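PDB 4MJE: probable glutaredoxin ssr2061 from Synechocystis sp., which probably acts as a glutathione-disulfide oxidoreductase, reducing low-molecular-weight disulfides and protein disulfides with electrons that come from NADPH through glutathione reductase and glutathione. Local coordinates for residues 50-53 against 54-58; 65-68 against 69-72. The protein carries 1 engineered substitution. One frame throughout, in Å; residues are numbered along the deposited sequence.

Interaction 1: 50-53 against 54-58; sequences GDNE and AREAM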
loop_
_atom_site.group_PDB
_atom_site.type_symbol
_atom_site.label_atom_id
_atom_site.label_comp_id
_atom_site.label_asym_id
_atom_site.label_seq_id
_atom_site.Cartn_x
_atom_site.Cartn_y
_atom_site.Cartn_z
ATOM N N GLY A 50 -17.956 -6.905 -1.849
ATOM C CA GLY A 50 -18.803 -7.976 -2.329
ATOM C C GLY A 50 -18.106 -9.037 -3.168
ATOM O O GLY A 50 -18.772 -9.882 -3.765
ATOM N N ASP A 51 -16.784 -9.040 -3.186
ATOM C CA ASP A 51 -16.033 -9.947 -4.049
ATOM C C ASP A 51 -15.318 -11.007 -3.211
ATOM O O ASP A 51 -14.206 -10.792 -2.733
ATOM C CB ASP A 51 -15.072 -9.126 -4.914
ATOM C CG ASP A 51 -14.553 -9.902 -6.095
ATOM O OD1 ASP A 51 -14.293 -11.105 -5.932
ATOM O OD2 ASP A 51 -14.407 -9.289 -7.170
ATOM N N ASN A 52 -15.937 -12.177 -3.056
ATOM C CA ASN A 52 -15.352 -13.206 -2.220
ATOM C C ASN A 52 -14.099 -13.790 -2.859
ATOM O O ASN A 52 -13.135 -14.100 -2.160
ATOM C CB ASN A 52 -16.336 -14.332 -1.894
ATOM C CG ASN A 52 -15.700 -15.421 -1.028
ATOM O OD1 ASN A 52 -15.514 -15.244 0.182
ATOM N ND2 ASN A 52 -15.347 -16.538 -1.649
ATOM N N GLU A 53 -14.108 -13.957 -4.176
ATOM C CA GLU A 53 -12.935 -14.501 -4.865
ATOM C C GLU A 53 -11.706 -13.633 -4.622
ATOM O O GLU A 53 -10.609 -14.145 -4.360
ATOM C CB GLU A 53 -13.184 -14.632 -6.376
ATOM C CG GLU A 53 -14.118 -15.781 -6.751
ATOM C CD GLU A 53 -14.521 -15.799 -8.226
ATOM O OE1 GLU A 53 -14.288 -14.801 -8.944
ATOM O OE2 GLU A 53 -15.083 -16.828 -8.666
ATOM N N ALA A 54 -11.891 -12.319 -4.687
ATOM C CA ALA A 54 -10.782 -11.410 -4.469
ATOM C C ALA A 54 -10.339 -11.450 -3.008
ATOM O O ALA A 54 -9.148 -11.321 -2.722
ATOM C CB ALA A 54 -11.137 -9.997 -4.890
ATOM N N ARG A 55 -11.273 -11.647 -2.079
ATOM C CA ARG A 55 -10.888 -11.798 -0.683
ATOM C C ARG A 55 -10.012 -13.036 -0.467
ATOM O O ARG A 55 -9.076 -13.026 0.320
ATOM C CB ARG A 55 -12.115 -11.888 0.219
ATOM C CG ARG A 55 -11.797 -11.764 1.695
ATOM C CD ARG A 55 -11.594 -10.318 2.084
ATOM N NE ARG A 55 -12.889 -9.647 2.085
ATOM C CZ ARG A 55 -13.581 -9.298 3.168
ATOM N NH1 ARG A 55 -13.082 -9.427 4.393
ATOM N NH2 ARG A 55 -14.793 -8.768 3.023
ATOM N N GLU A 56 -10.314 -14.122 -1.168
ATOM C CA GLU A 56 -9.498 -15.325 -1.031
ATOM C C GLU A 56 -8.112 -15.142 -1.680
ATOM O O GLU A 56 -7.120 -15.654 -1.178
ATOM C CB GLU A 56 -10.236 -16.522 -1.633
ATOM C CG GLU A 56 -11.579 -16.891 -0.963
ATOM C CD GLU A 56 -11.600 -16.688 0.524
ATOM O OE1 GLU A 56 -10.661 -17.154 1.188
ATOM O OE2 GLU A 56 -12.563 -16.068 1.015
ATOM N N ALA A 57 -8.031 -14.408 -2.783
ATOM C CA ALA A 57 -6.735 -14.068 -3.368
ATOM C C ALA A 57 -5.947 -13.229 -2.377
ATOM O O ALA A 57 -4.760 -13.474 -2.175
ATOM C CB ALA A 57 -6.910 -13.313 -4.686
ATOM N N MET A 58 -6.604 -12.247 -1.762
ATOM C CA MET A 58 -5.956 -11.441 -0.731
ATOM C C MET A 58 -5.434 -12.313 0.405
ATOM O O MET A 58 -4.272 -12.190 0.802
ATOM C CB MET A 58 -6.946 -10.430 -0.154
ATOM C CG MET A 58 -6.328 -9.488 0.851
ATOM S SD MET A 58 -7.564 -8.513 1.714
ATOM C CE MET A 58 -8.133 -9.704 2.932
HETATM O O HOH W 1 -14.543 -9.188 -0.235
#

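Interaction 2: 65-68 against 69-72; sequences KRSL and PQIF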
loop_
_atom_site.group_PDB
_atom_site.type_symbol
_atom_site.label_atom_id
_atom_site.label_comp_id
_atom_site.label_asym_id
_atom_site.label_seq_id
_atom_site.Cartn_x
_atom_site.Cartn_y
_atom_site.Cartn_z
ATOM N N LYS A 65 -5.133 -14.031 6.289
ATOM C CA LYS A 65 -6.006 -13.027 6.903
ATOM C C LYS A 65 -7.037 -12.527 5.902
ATOM O O LYS A 65 -6.713 -12.239 4.747
ATOM C CB LYS A 65 -5.212 -11.836 7.463
ATOM C CG LYS A 65 -4.170 -12.188 8.579
ATOM C CD LYS A 65 -4.676 -13.191 9.656
ATOM C CE LYS A 65 -3.566 -13.575 10.630
ATOM N NZ LYS A 65 -2.930 -14.905 10.350
ATOM N N ARG A 66 -8.273 -12.400 6.367
ATOM C CA ARG A 66 -9.365 -11.821 5.590
ATOM C C ARG A 66 -9.839 -10.503 6.184
ATOM O O ARG A 66 -10.776 -9.889 5.667
ATOM C CB ARG A 66 -10.527 -12.802 5.496
ATOM C CG ARG A 66 -10.182 -14.036 4.693
ATOM C CD ARG A 66 -11.307 -15.030 4.677
ATOM N NE ARG A 66 -10.908 -16.209 3.918
ATOM C CZ ARG A 66 -10.232 -17.239 4.423
ATOM N NH1 ARG A 66 -9.900 -17.288 5.706
ATOM N NH2 ARG A 66 -9.898 -18.248 3.633
ATOM N N SER A 67 -9.211 -10.063 7.272
ATOM C CA SER A 67 -9.513 -8.741 7.828
ATOM C C SER A 67 -9.106 -7.675 6.815
ATOM O O SER A 67 -8.250 -7.925 5.952
ATOM C CB SER A 67 -8.797 -8.530 9.168
ATOM O OG SER A 67 -7.383 -8.578 9.012
ATOM N N LEU A 68 -9.711 -6.495 6.922
ATOM C CA LEU A 68 -9.425 -5.387 6.015
ATOM C C LEU A 68 -8.983 -4.161 6.800
ATOM O O LEU A 68 -9.391 -3.952 7.928
ATOM C CB LEU A 68 -10.681 -5.024 5.220
ATOM C CG LEU A 68 -11.209 -6.113 4.295
ATOM C CD1 LEU A 68 -12.566 -5.725 3.754
ATOM C CD2 LEU A 68 -10.206 -6.369 3.180
ATOM N N PRO A 69 -8.136 -3.324 6.213
ATOM C CA PRO A 69 -7.467 -3.491 4.925
ATOM C C PRO A 69 -6.264 -4.423 5.038
ATOM O O PRO A 69 -5.847 -4.787 6.134
ATOM C CB PRO A 69 -6.979 -2.069 4.615
ATOM C CG PRO A 69 -6.689 -1.517 5.947
ATOM C CD PRO A 69 -7.779 -2.045 6.846
ATOM N N GLN A 70 -5.673 -4.767 3.895
ATOM C CA GLN A 70 -4.338 -5.393 3.871
ATOM C C GLN A 70 -3.462 -4.590 2.914
ATOM O O GLN A 70 -3.878 -4.276 1.794
ATOM C CB GLN A 70 -4.386 -6.870 3.445
ATOM C CG GLN A 70 -5.230 -7.759 4.360
ATOM C CD GLN A 70 -4.654 -7.882 5.742
ATOM O OE1 GLN A 70 -3.464 -7.629 5.955
ATOM N NE2 GLN A 70 -5.490 -8.258 6.702
ATOM N N ILE A 71 -2.269 -4.255 3.375
ATOM C CA ILE A 71 -1.358 -3.377 2.670
ATOM C C ILE A 71 -0.059 -4.092 2.370
ATOM O O ILE A 71 0.471 -4.782 3.216
ATOM C CB ILE A 71 -1.073 -2.124 3.531
ATOM C CG1 ILE A 71 -2.372 -1.348 3.760
ATOM C CG2 ILE A 71 -0.025 -1.223 2.892
ATOM C CD1 ILE A 71 -2.399 -0.586 5.050
ATOM N N PHE A 72 0.419 -3.895 1.137
ATOM C CA PHE A 72 1.692 -4.423 0.644
ATOM C C PHE A 72 2.520 -3.277 0.072
ATOM O O PHE A 72 1.999 -2.429 -0.634
ATOM C CB PHE A 72 1.463 -5.500 -0.440
ATOM C CG PHE A 72 0.782 -6.744 0.082
ATOM C CD1 PHE A 72 -0.580 -6.735 0.348
ATOM C CD2 PHE A 72 1.500 -7.908 0.336
ATOM C CE1 PHE A 72 -1.212 -7.873 0.850
ATOM C CE2 PHE A 72 0.843 -9.041 0.822
ATOM C CZ PHE A 72 -0.496 -8.996 1.090
HETATM O O HOH W 2 -6.509 -5.701 8.728
#

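Interaction 1: 50-53 against 54-58
Asp51 and Ala54 meet through a classic N-cap: the carboxylate atom Asp51 OD1 accepts the backbone N-H of Ala54 at 3.0 Å, closing the start of helix 52-61 in this thioredoxin-fold protein. CG lies anti to the backbone N of Asp51 (chi1 -163°), which turns OD1 toward the N-H of Ala54; OD1 is met from above the carboxylate plane, 50° out of it. The negative charge there would be expected to suit the positive end of the helix dipole. The helical pattern then takes over, with Arg55 N bonded to Asp51 O, Glu56 N to Asn52 O and Ala57 N to Glu53 O, each 3.0 to 3.1 Å from donor N to acceptor O. Asp51 O is gripped twice, since water 1 donates to it at 3.0 Å and in turn accepts from Arg55 NE at 2.9 Å, lying in the plane of the guanidinium at its edge. Beyond these segments, the polar ends of Arg55 and Glu56 both find partners at Arg66. The packing is light and lies at the surface: the methyl CB of Ala54 rests 3.6 Å from Asp51 CG, and Glu56 CG passes Asn52 O at 3.4 Å.

Interaction 2: 65-68 against 69-72
In Gln70 CG lies anti to the carbonyl carbon (chi1 -60°), and the chain then bends at chi2 (-66°), turning the amide back to Ser67 in the chain that has just led into the strand. There Gln70 NE2 donates to Ser67 O at 2.9 Å, approaching from well above the carbonyl plane, 54° out of it. The chain of Gln70 lies alongside the same carbonyl, with CG 3.4 Å from Ser67 O. Lys65 CB also comes within 3.7 Å of Gln70 NE2.

A second link goes through solvent: Ser67 OG donates to water 2 at 3.0 Å, and that water donates to Pro69 O at 2.8 Å, closing a small loop around the turn. With an alanine here in place of Gln70, Ser67 O would probably lose its amide donor and His77 NE2 its acceptor, Gln70 OE1, leaving the turn less firmly held.

Within the stretch that these bonds span lies the cis peptide bond between Leu68 and Pro69, the cis-proline that is a hallmark of the thioredoxin fold. A sulfate ion, probably from the crystallisation liquor, lies about 4 Å from the side chain of Pro69. Leu68 and Pro69 both touch Cys29 of helix 27-39, while Leu68 and Gln70 also pack on Met58 of helix 52-61. Beyond the turn, strand 70-73 runs antiparallel between strands 18-22 and 76-79, with backbone bonds joining Gln70 to Tyr21 and Ile71 to Ile78.

Interactions 1 and 2 show how a helix start and a strand start, met one after the other along the chain, can be tied by a few side chains. Their centres lie about 11 Å apart, and Arg66 is the main bridge: its NH2 forms a salt bridge with Glu56 OE1 at 2.8 Å, while its carbonyl O probably accepts from Arg55 NH1 at 2.7 Å. Met58 adds packing, its CE lying 3.4 Å from Lys65 O and 3.5 Å from Ser67 O. Through these contacts helix 52-61 backs the loop that sets the cis-proline against Cys29, which with Cys26 forms the predicted redox pair; the two form no disulfide in this structure.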